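Local coordinates for crystal protein (Bacillus thuringiensis serovar dakota, PDB 2ZTB) that is a parasporin, a bacterial crystal toxin in its proteolytically activated form that recognizes cancer cells and probably forms pores in their membranes, as in related beta-pore-forming toxins, at residues A[6-11]-A[38-43]; A[51-56]-A[210-215]; A[59-64]-A[193-198]. One frame throughout, in Å; residues are numbered along the deposited sequence.

Contact 1 of 3, residues A[6-11]-A[38-43]; sequences EYLMFN and IALNNE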
loop_
_atom_site.group_PDB
_atom_site.type_symbol
_atom_site.label_atom_id
_atom_site.label_comp_id
_atom_site.label_asym_id
_atom_site.label_seq_id
_atom_site.Cartn_x
_atom_site.Cartn_y
_atom_site.Cartn_z
ATOM N N GLU A 6 -4.293 1.783 -17.517
ATOM C CA GLU A 6 -3.255 2.511 -18.230
ATOM C C GLU A 6 -2.558 1.630 -19.254
ATOM O O GLU A 6 -2.766 0.418 -19.277
ATOM C CB GLU A 6 -2.258 3.173 -17.251
ATOM C CG GLU A 6 -1.721 2.289 -16.145
ATOM C CD GLU A 6 -0.781 3.039 -15.197
ATOM O OE1 GLU A 6 0.453 2.855 -15.318
ATOM O OE2 GLU A 6 -1.277 3.807 -14.339
ATOM N N TYR A 7 -1.753 2.258 -20.106
ATOM C CA TYR A 7 -0.999 1.566 -21.115
ATOM C C TYR A 7 -0.035 0.556 -20.505
ATOM O O TYR A 7 0.534 0.772 -19.419
ATOM C CB TYR A 7 -0.230 2.554 -21.990
ATOM C CG TYR A 7 -1.082 3.356 -22.960
ATOM C CD1 TYR A 7 -2.259 2.831 -23.508
ATOM C CD2 TYR A 7 -0.692 4.634 -23.352
ATOM C CE1 TYR A 7 -3.036 3.571 -24.408
ATOM C CE2 TYR A 7 -1.455 5.382 -24.251
ATOM C CZ TYR A 7 -2.626 4.849 -24.780
ATOM O OH TYR A 7 -3.381 5.613 -25.668
ATOM N N LEU A 8 0.127 -0.563 -21.204
ATOM C CA LEU A 8 1.169 -1.516 -20.883
ATOM C C LEU A 8 2.431 -1.019 -21.593
ATOM O O LEU A 8 2.365 -0.520 -22.729
ATOM C CB LEU A 8 0.763 -2.919 -21.334
ATOM C CG LEU A 8 1.727 -4.076 -21.021
ATOM C CD1 LEU A 8 1.758 -4.397 -19.525
ATOM C CD2 LEU A 8 1.355 -5.324 -21.859
ATOM N N MET A 9 3.567 -1.108 -20.909
ATOM C CA MET A 9 4.834 -0.654 -21.469
ATOM C C MET A 9 5.762 -1.848 -21.735
ATOM O O MET A 9 5.592 -2.903 -21.129
ATOM C CB MET A 9 5.500 0.345 -20.515
ATOM C CG MET A 9 4.595 1.522 -20.062
ATOM S SD MET A 9 4.235 2.665 -21.419
ATOM C CE MET A 9 5.829 3.472 -21.664
ATOM N N PHE A 10 6.730 -1.683 -22.636
ATOM C CA PHE A 10 7.703 -2.744 -22.930
ATOM C C PHE A 10 8.561 -3.145 -21.725
ATOM O O PHE A 10 8.968 -4.312 -21.623
ATOM C CB PHE A 10 8.598 -2.397 -24.127
ATOM C CG PHE A 10 8.011 -2.800 -25.473
ATOM C CD1 PHE A 10 7.670 -1.839 -26.414
ATOM C CD2 PHE A 10 7.811 -4.139 -25.794
ATOM C CE1 PHE A 10 7.135 -2.197 -27.645
ATOM C CE2 PHE A 10 7.275 -4.506 -27.025
ATOM C CZ PHE A 10 6.935 -3.536 -27.952
ATOM N N ASN A 11 8.841 -2.189 -20.829
ATOM C CA ASN A 11 9.681 -2.454 -19.662
ATOM C C ASN A 11 8.937 -3.156 -18.528
ATOM O O ASN A 11 9.498 -3.410 -17.467
ATOM C CB ASN A 11 10.452 -1.195 -19.196
ATOM C CG ASN A 11 9.562 -0.109 -18.533
ATOM O OD1 ASN A 11 10.098 0.835 -17.954
ATOM N ND2 ASN A 11 8.242 -0.236 -18.612
ATOM N N ILE A 38 8.209 -5.216 -33.725
ATOM C CA ILE A 38 6.958 -5.356 -32.971
ATOM C C ILE A 38 6.593 -3.993 -32.386
ATOM O O ILE A 38 7.400 -3.079 -32.421
ATOM C CB ILE A 38 7.038 -6.459 -31.860
ATOM C CG1 ILE A 38 8.061 -6.091 -30.765
ATOM C CG2 ILE A 38 7.282 -7.879 -32.508
ATOM C CD1 ILE A 38 8.042 -6.982 -29.508
ATOM N N ALA A 39 5.377 -3.861 -31.866
ATOM C CA ALA A 39 4.855 -2.586 -31.428
ATOM C C ALA A 39 3.829 -2.757 -30.320
ATOM O O ALA A 39 3.102 -3.743 -30.281
ATOM C CB ALA A 39 4.246 -1.832 -32.603
ATOM N N LEU A 40 3.800 -1.779 -29.413
ATOM C CA LEU A 40 2.888 -1.749 -28.280
ATOM C C LEU A 40 2.562 -0.303 -28.060
ATOM O O LEU A 40 3.460 0.510 -27.832
ATOM C CB LEU A 40 3.565 -2.327 -27.030
ATOM C CG LEU A 40 2.850 -2.387 -25.677
ATOM C CD1 LEU A 40 1.587 -3.252 -25.738
ATOM C CD2 LEU A 40 3.803 -2.911 -24.626
ATOM N N ASN A 41 1.277 0.024 -28.124
ATOM C CA ASN A 41 0.824 1.401 -27.886
ATOM C C ASN A 41 1.700 2.407 -28.659
ATOM O O ASN A 41 1.696 2.385 -29.900
ATOM C CB ASN A 41 0.755 1.684 -26.383
ATOM C CG ASN A 41 -0.170 0.717 -25.655
ATOM O OD1 ASN A 41 -1.316 0.537 -26.051
ATOM N ND2 ASN A 41 0.323 0.098 -24.582
ATOM N N ASN A 42 2.481 3.237 -27.955
ATOM C CA ASN A 42 3.362 4.215 -28.632
ATOM C C ASN A 42 4.856 3.857 -28.763
ATOM O O ASN A 42 5.684 4.714 -29.104
ATOM C CB ASN A 42 3.185 5.616 -28.032
ATOM C CG ASN A 42 1.823 6.212 -28.352
ATOM O OD1 ASN A 42 0.923 6.225 -27.419
ATOM N ND2 ASN A 42 1.652 6.708 -29.682
ATOM N N GLU A 43 5.183 2.584 -28.534
ATOM C CA GLU A 43 6.558 2.097 -28.597
ATOM C C GLU A 43 6.693 1.024 -29.665
ATOM O O GLU A 43 5.707 0.426 -30.085
ATOM C CB GLU A 43 6.951 1.452 -27.271
ATOM C CG GLU A 43 6.925 2.321 -26.038
ATOM C CD GLU A 43 6.886 1.472 -24.791
ATOM O OE1 GLU A 43 5.800 0.913 -24.502
ATOM O OE2 GLU A 43 7.932 1.359 -24.109
HETATM O O HOH W 1 9.183 0.628 -21.820
#
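F10 lays one ring face over L40, whose CB stands 4.0 Å from the centroid of the F10 ring in a CH-pi contact. The ring edge meets E43, with F10 CD1 3.5 Å from E43 CB. I38 adds its CD1 tip, 3.6 Å from F10 CE2. P20 of helix 20-31 touches both F10 and I38. The second grip is polar. N41 ND2 donates to L8 O at 2.8 Å. ND2 lies in the L8 carbonyl plane, on a lone pair, and L8 O lies in the N41 amide plane. The bond is bent, with 131° at the hydrogen. The amide stacks on the Y7 ring, with planes 26° apart. N41 OD1 takes the backbone N-H of C61, so both ends of the amide are held. N41 sits in the type II' turn L40 to E43, the tight turn of a beta hairpin between strands 37-40 and 43-46. The hairpin packs against the chain leaving strand 4-7. E43 CG lies anti to its carbonyl carbon (chi1 -61°), and the extended chain beyond carries the carboxylate to the 6-11 backbone. There E43 OE1 accepts a weak bond from F10 N at 3.3 Å. E43 OE2 takes a water that also accepts from N11 N.

Contact 2 of 3, residues A[51-56]-A[210-215]; sequences PPITAQ and FWFNPA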
loop_
_atom_site.group_PDB
_atom_site.type_symbol
_atom_site.label_atom_id
_atom_site.label_comp_id
_atom_site.label_asym_id
_atom_site.label_seq_id
_atom_site.Cartn_x
_atom_site.Cartn_y
_atom_site.Cartn_z
ATOM N N PRO A 51 5.596 5.840 -37.350
ATOM C CA PRO A 51 5.212 5.610 -35.953
ATOM C C PRO A 51 4.624 4.206 -35.734
ATOM O O PRO A 51 4.167 3.579 -36.694
ATOM C CB PRO A 51 4.169 6.708 -35.676
ATOM C CG PRO A 51 3.658 7.121 -36.997
ATOM C CD PRO A 51 4.746 6.856 -38.002
ATOM N N PRO A 52 4.653 3.708 -34.479
ATOM C CA PRO A 52 4.136 2.377 -34.173
ATOM C C PRO A 52 2.796 2.101 -34.855
ATOM O O PRO A 52 1.872 2.915 -34.756
ATOM C CB PRO A 52 3.982 2.395 -32.639
ATOM C CG PRO A 52 4.274 3.812 -32.211
ATOM C CD PRO A 52 5.158 4.374 -33.266
ATOM N N ILE A 53 2.708 0.963 -35.552
ATOM C CA ILE A 53 1.513 0.604 -36.319
ATOM C C ILE A 53 0.305 0.426 -35.405
ATOM O O ILE A 53 -0.838 0.453 -35.850
ATOM C CB ILE A 53 1.746 -0.655 -37.193
ATOM C CG1 ILE A 53 2.114 -1.870 -36.316
ATOM C CG2 ILE A 53 2.820 -0.364 -38.257
ATOM C CD1 ILE A 53 2.084 -3.200 -37.020
ATOM N N THR A 54 0.570 0.267 -34.115
ATOM C CA THR A 54 -0.473 0.107 -33.122
ATOM C C THR A 54 -1.211 1.428 -32.885
ATOM O O THR A 54 -2.429 1.433 -32.686
ATOM C CB THR A 54 0.108 -0.418 -31.800
ATOM O OG1 THR A 54 1.422 0.123 -31.614
ATOM C CG2 THR A 54 0.182 -1.942 -31.826
ATOM N N ALA A 55 -0.476 2.543 -32.906
ATOM C CA ALA A 55 -1.101 3.867 -32.825
ATOM C C ALA A 55 -1.706 4.243 -34.189
ATOM O O ALA A 55 -2.885 4.637 -34.264
ATOM C CB ALA A 55 -0.107 4.934 -32.317
ATOM N N GLN A 56 -0.920 4.103 -35.265
ATOM C CA GLN A 56 -1.464 4.321 -36.625
ATOM C C GLN A 56 -2.837 3.663 -36.795
ATOM O O GLN A 56 -3.835 4.360 -37.152
ATOM C CB GLN A 56 -0.517 3.802 -37.715
ATOM C CG GLN A 56 0.826 4.531 -37.798
ATOM C CD GLN A 56 1.528 4.170 -39.131
ATOM O OE1 GLN A 56 2.553 3.441 -39.127
ATOM N NE2 GLN A 56 0.969 4.669 -40.285
ATOM N N PHE A 210 1.503 -5.894 -41.997
ATOM C CA PHE A 210 1.211 -5.506 -40.619
ATOM C C PHE A 210 0.103 -6.339 -40.002
ATOM O O PHE A 210 -0.986 -6.446 -40.570
ATOM C CB PHE A 210 0.802 -4.022 -40.517
ATOM C CG PHE A 210 1.768 -3.056 -41.165
ATOM C CD1 PHE A 210 3.127 -3.342 -41.268
ATOM C CD2 PHE A 210 1.311 -1.835 -41.643
ATOM C CE1 PHE A 210 4.002 -2.453 -41.862
ATOM C CE2 PHE A 210 2.188 -0.926 -42.229
ATOM C CZ PHE A 210 3.538 -1.245 -42.342
ATOM N N TRP A 211 0.377 -6.871 -38.807
ATOM C CA TRP A 211 -0.585 -7.679 -38.065
ATOM C C TRP A 211 -0.713 -7.282 -36.601
ATOM O O TRP A 211 0.250 -6.833 -35.987
ATOM C CB TRP A 211 -0.209 -9.164 -38.162
ATOM C CG TRP A 211 -0.450 -9.681 -39.518
ATOM C CD1 TRP A 211 0.454 -9.776 -40.525
ATOM C CD2 TRP A 211 -1.699 -10.142 -40.044
ATOM N NE1 TRP A 211 -0.144 -10.270 -41.643
ATOM C CE2 TRP A 211 -1.469 -10.508 -41.381
ATOM C CE3 TRP A 211 -2.990 -10.293 -39.507
ATOM C CZ2 TRP A 211 -2.480 -11.020 -42.209
ATOM C CZ3 TRP A 211 -4.006 -10.806 -40.345
ATOM C CH2 TRP A 211 -3.731 -11.167 -41.667
ATOM N N PHE A 212 -1.914 -7.486 -36.058
ATOM C CA PHE A 212 -2.224 -7.296 -34.639
ATOM C C PHE A 212 -2.825 -8.554 -34.058
ATOM O O PHE A 212 -3.661 -9.202 -34.692
ATOM C CB PHE A 212 -3.165 -6.101 -34.449
ATOM C CG PHE A 212 -2.671 -4.869 -35.128
ATOM C CD1 PHE A 212 -3.042 -4.593 -36.443
ATOM C CD2 PHE A 212 -1.776 -4.018 -34.481
ATOM C CE1 PHE A 212 -2.549 -3.487 -37.102
ATOM C CE2 PHE A 212 -1.273 -2.897 -35.130
ATOM C CZ PHE A 212 -1.663 -2.632 -36.445
ATOM N N ASN A 213 -2.367 -8.920 -32.872
ATOM C CA ASN A 213 -2.876 -10.078 -32.163
ATOM C C ASN A 213 -3.150 -9.680 -30.739
ATOM O O ASN A 213 -2.404 -8.879 -30.174
ATOM C CB ASN A 213 -1.870 -11.236 -32.198
ATOM C CG ASN A 213 -1.947 -12.019 -33.477
ATOM O OD1 ASN A 213 -2.663 -13.011 -33.571
ATOM N ND2 ASN A 213 -1.234 -11.561 -34.485
ATOM N N PRO A 214 -4.235 -10.212 -30.149
ATOM C CA PRO A 214 -4.490 -9.903 -28.739
ATOM C C PRO A 214 -3.298 -10.306 -27.893
ATOM O O PRO A 214 -2.596 -11.268 -28.223
ATOM C CB PRO A 214 -5.721 -10.755 -28.387
ATOM C CG PRO A 214 -5.879 -11.706 -29.505
ATOM C CD PRO A 214 -5.268 -11.094 -30.722
ATOM N N ALA A 215 -3.070 -9.553 -26.820
ATOM C CA ALA A 215 -2.003 -9.815 -25.852
ATOM C C ALA A 215 -1.882 -11.294 -25.436
ATOM O O ALA A 215 -0.779 -11.797 -25.263
ATOM C CB ALA A 215 -2.201 -8.903 -24.609
#
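I53 supplies most of the apolar contact, using its branches on two phenylalanines of strand 210-214. Its CG2 methyl sits over the centre of the F210 ring, 3.9 Å from the centroid and only 7° off the ring normal, a CH-pi contact. The other branch goes to the strand. I53 CD1 touches F210 CB at 3.8 Å, and I53 CG1 reaches F212 CE2 at 3.7 Å. A chi1 of 60° puts CG2 over the F210 ring, while the CG1-CD1 branch lies between F210 CB and the edge of F212. T54 adds its methyl, with CG2 3.7 Å from F212 CE2. A second kind of contact is ring edge to backbone. The F212 edge points at the helix, and I53 O lies near the ring plane, 3.2 Å from F212 CZ. The polar end of T54 is turned elsewhere: T54 OG1 bonds to N41 O. The helix turn itself is held by Q56 N to P52 O, with P52 at the N-cap position. F212 also stacks on Y59, and F210 touches V49. The arrangement is a short helix, 53-56, packed by apolar side chains on the face of strand 210-214 that bears F210 and F212, within a largely antiparallel beta fold.

Contact 3 of 3, residues A[59-64]-A[193-198]; sequences YYCYKN and GYFGAN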
loop_
_atom_site.group_PDB
_atom_site.type_symbol
_atom_site.label_atom_id
_atom_site.label_comp_id
_atom_site.label_asym_id
_atom_site.label_seq_id
_atom_site.Cartn_x
_atom_site.Cartn_y
_atom_site.Cartn_z
ATOM N N TYR A 59 -4.704 0.149 -32.293
ATOM C CA TYR A 59 -4.681 -1.075 -31.493
ATOM C C TYR A 59 -3.855 -0.834 -30.234
ATOM O O TYR A 59 -2.633 -0.724 -30.304
ATOM C CB TYR A 59 -4.064 -2.221 -32.295
ATOM C CG TYR A 59 -4.963 -2.787 -33.361
ATOM C CD1 TYR A 59 -5.055 -2.187 -34.630
ATOM C CD2 TYR A 59 -5.715 -3.935 -33.109
ATOM C CE1 TYR A 59 -5.894 -2.712 -35.617
ATOM C CE2 TYR A 59 -6.547 -4.475 -34.089
ATOM C CZ TYR A 59 -6.633 -3.860 -35.336
ATOM O OH TYR A 59 -7.451 -4.413 -36.291
ATOM N N TYR A 60 -4.532 -0.725 -29.093
ATOM C CA TYR A 60 -3.874 -0.405 -27.828
ATOM C C TYR A 60 -3.890 -1.580 -26.866
ATOM O O TYR A 60 -4.545 -2.591 -27.119
ATOM C CB TYR A 60 -4.494 0.847 -27.189
ATOM C CG TYR A 60 -4.262 2.084 -28.017
ATOM C CD1 TYR A 60 -5.263 2.581 -28.871
ATOM C CD2 TYR A 60 -3.032 2.736 -27.983
ATOM C CE1 TYR A 60 -5.043 3.706 -29.649
ATOM C CE2 TYR A 60 -2.799 3.852 -28.749
ATOM C CZ TYR A 60 -3.806 4.336 -29.584
ATOM O OH TYR A 60 -3.559 5.455 -30.337
ATOM N N CYS A 61 -3.150 -1.444 -25.771
ATOM C CA CYS A 61 -3.024 -2.509 -24.784
ATOM C C CYS A 61 -2.842 -1.913 -23.387
ATOM O O CYS A 61 -1.970 -1.064 -23.164
ATOM C CB CYS A 61 -1.866 -3.443 -25.151
ATOM S SG CYS A 61 -1.661 -4.855 -24.085
ATOM N N TYR A 62 -3.678 -2.378 -22.464
ATOM C CA TYR A 62 -3.807 -1.772 -21.147
ATOM C C TYR A 62 -3.582 -2.783 -20.054
ATOM O O TYR A 62 -3.920 -3.952 -20.204
ATOM C CB TYR A 62 -5.203 -1.168 -20.954
ATOM C CG TYR A 62 -5.645 -0.216 -22.037
ATOM C CD1 TYR A 62 -6.387 -0.670 -23.135
ATOM C CD2 TYR A 62 -5.338 1.142 -21.968
ATOM C CE1 TYR A 62 -6.806 0.201 -24.139
ATOM C CE2 TYR A 62 -5.763 2.027 -22.970
ATOM C CZ TYR A 62 -6.490 1.548 -24.046
ATOM O OH TYR A 62 -6.910 2.424 -25.034
ATOM N N LYS A 63 -2.981 -2.314 -18.967
ATOM C CA LYS A 63 -2.972 -3.001 -17.684
ATOM C C LYS A 63 -4.016 -2.318 -16.782
ATOM O O LYS A 63 -4.258 -1.107 -16.885
ATOM C CB LYS A 63 -1.572 -2.965 -17.058
ATOM C CG LYS A 63 -0.905 -1.587 -16.996
ATOM C CD LYS A 63 0.358 -1.667 -16.136
ATOM C CE LYS A 63 0.946 -0.310 -15.837
ATOM N NZ LYS A 63 1.617 0.391 -16.968
ATOM N N ASN A 64 -4.651 -3.120 -15.930
ATOM C CA ASN A 64 -5.789 -2.696 -15.127
ATOM C C ASN A 64 -5.630 -3.233 -13.716
ATOM O O ASN A 64 -5.144 -4.342 -13.529
ATOM C CB ASN A 64 -7.107 -3.262 -15.677
ATOM C CG ASN A 64 -7.310 -2.995 -17.164
ATOM O OD1 ASN A 64 -6.814 -3.734 -18.025
ATOM N ND2 ASN A 64 -8.058 -1.957 -17.469
ATOM N N GLY A 193 -6.058 -6.074 -24.800
ATOM C CA GLY A 193 -5.650 -5.279 -25.960
ATOM C C GLY A 193 -4.668 -6.007 -26.859
ATOM O O GLY A 193 -4.621 -7.231 -26.859
ATOM N N TYR A 194 -3.860 -5.255 -27.606
ATOM C CA TYR A 194 -3.133 -5.823 -28.746
ATOM C C TYR A 194 -1.660 -5.458 -28.810
ATOM O O TYR A 194 -1.237 -4.431 -28.263
ATOM C CB TYR A 194 -3.813 -5.423 -30.073
ATOM C CG TYR A 194 -5.287 -5.770 -30.132
ATOM C CD1 TYR A 194 -6.242 -4.931 -29.544
ATOM C CD2 TYR A 194 -5.731 -6.931 -30.773
ATOM C CE1 TYR A 194 -7.590 -5.239 -29.567
ATOM C CE2 TYR A 194 -7.099 -7.248 -30.821
ATOM C CZ TYR A 194 -8.013 -6.395 -30.201
ATOM O OH TYR A 194 -9.362 -6.672 -30.227
ATOM N N PHE A 195 -0.897 -6.334 -29.473
ATOM C CA PHE A 195 0.447 -6.041 -29.959
ATOM C C PHE A 195 0.443 -6.024 -31.492
ATOM O O PHE A 195 -0.408 -6.662 -32.136
ATOM C CB PHE A 195 1.424 -7.105 -29.498
ATOM C CG PHE A 195 1.855 -6.981 -28.058
ATOM C CD1 PHE A 195 1.010 -7.359 -27.028
ATOM C CD2 PHE A 195 3.134 -6.548 -27.747
ATOM C CE1 PHE A 195 1.414 -7.260 -25.704
ATOM C CE2 PHE A 195 3.551 -6.459 -26.430
ATOM C CZ PHE A 195 2.693 -6.822 -25.403
ATOM N N GLY A 196 1.412 -5.311 -32.069
ATOM C CA GLY A 196 1.557 -5.196 -33.524
ATOM C C GLY A 196 2.874 -5.812 -33.957
ATOM O O GLY A 196 3.793 -5.935 -33.159
ATOM N N ALA A 197 2.957 -6.233 -35.210
ATOM C CA ALA A 197 4.210 -6.715 -35.784
ATOM C C ALA A 197 4.276 -6.348 -37.248
ATOM O O ALA A 197 3.262 -6.396 -37.957
ATOM C CB ALA A 197 4.361 -8.233 -35.604
ATOM N N ASN A 198 5.466 -5.969 -37.705
ATOM C CA ASN A 198 5.689 -5.745 -39.141
ATOM C C ASN A 198 6.642 -6.766 -39.724
ATOM O O ASN A 198 7.703 -7.039 -39.157
ATOM C CB ASN A 198 6.153 -4.313 -39.446
ATOM C CG ASN A 198 7.470 -3.954 -38.770
ATOM O OD1 ASN A 198 7.506 -3.635 -37.579
ATOM N ND2 ASN A 198 8.560 -3.994 -39.535
HETATM O O HOH W 2 -0.589 -1.731 -28.625
#
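Y59 turns its ring edge onto the face of Y194 in a T-shaped pair. The centroids are 5.1 Å apart and the planes stand at 86°. Y59 CD2 makes the touch, 3.5 Å from Y194 CG and offset toward the rim of the Y194 ring. The tight part of the contact lies beside this pair, where the backbones meet. Y194 N donates to Y60 O at 2.8 Å, with the donor well above the carbonyl plane. The same oxygen takes a CA-H contact from G193 CA at 3.1 Å. G193 and C61 have their CA atoms 4.0 Å apart. G193 has no side chain and a positive phi, and its CA lies directly against Y60 O and C61 CA. C61 and G193 form an antiparallel, non-hydrogen-bonded pair. It joins strand 61-90 to strand 168-199, which turns a corner at G193, in the antiparallel beta sheet of the toxin. On the buried side, C61 SG is anti to the backbone N (chi1 -176°) and comes obliquely to the F195 ring, with SG 4.2 Å from F195 CE1. A215 covers both C61 and F195, and V23 and F27 of helix 20-31 pack on F195. On the inner side of the strands, toward L40, a water donates to both Y59 O and Y194 O. The side of the Y59 and Y194 rings is looser. Both residues are partly exposed, and Y59 OH makes a weak bond to a glycerol, probably from the crystallisation liquor.

Contacts 1, 2 and 3 lie together at one end of the elongated chain, with centres 7 to 10 Å apart. Contact 1 is the most buried. Contacts 2 and 3 are partly buried and mix buried residues with partly exposed aromatics. All three reach the same antiparallel sheet. Strand 168-199 of contact 3 neighbours both strand 37-40 of contact 1 and strand 210-214 of contact 2. Their chemistry differs. Contact 1 pairs apolar packing of F10 with side-chain-to-backbone polar bonds, contact 2 is largely apolar, and contact 3 combines strand backbone pairing with ring packing. Probable hydrogen bonds, K63 NZ to Y7 O and Y59 N to T54 O, tie contact 3 to contacts 1 and 2.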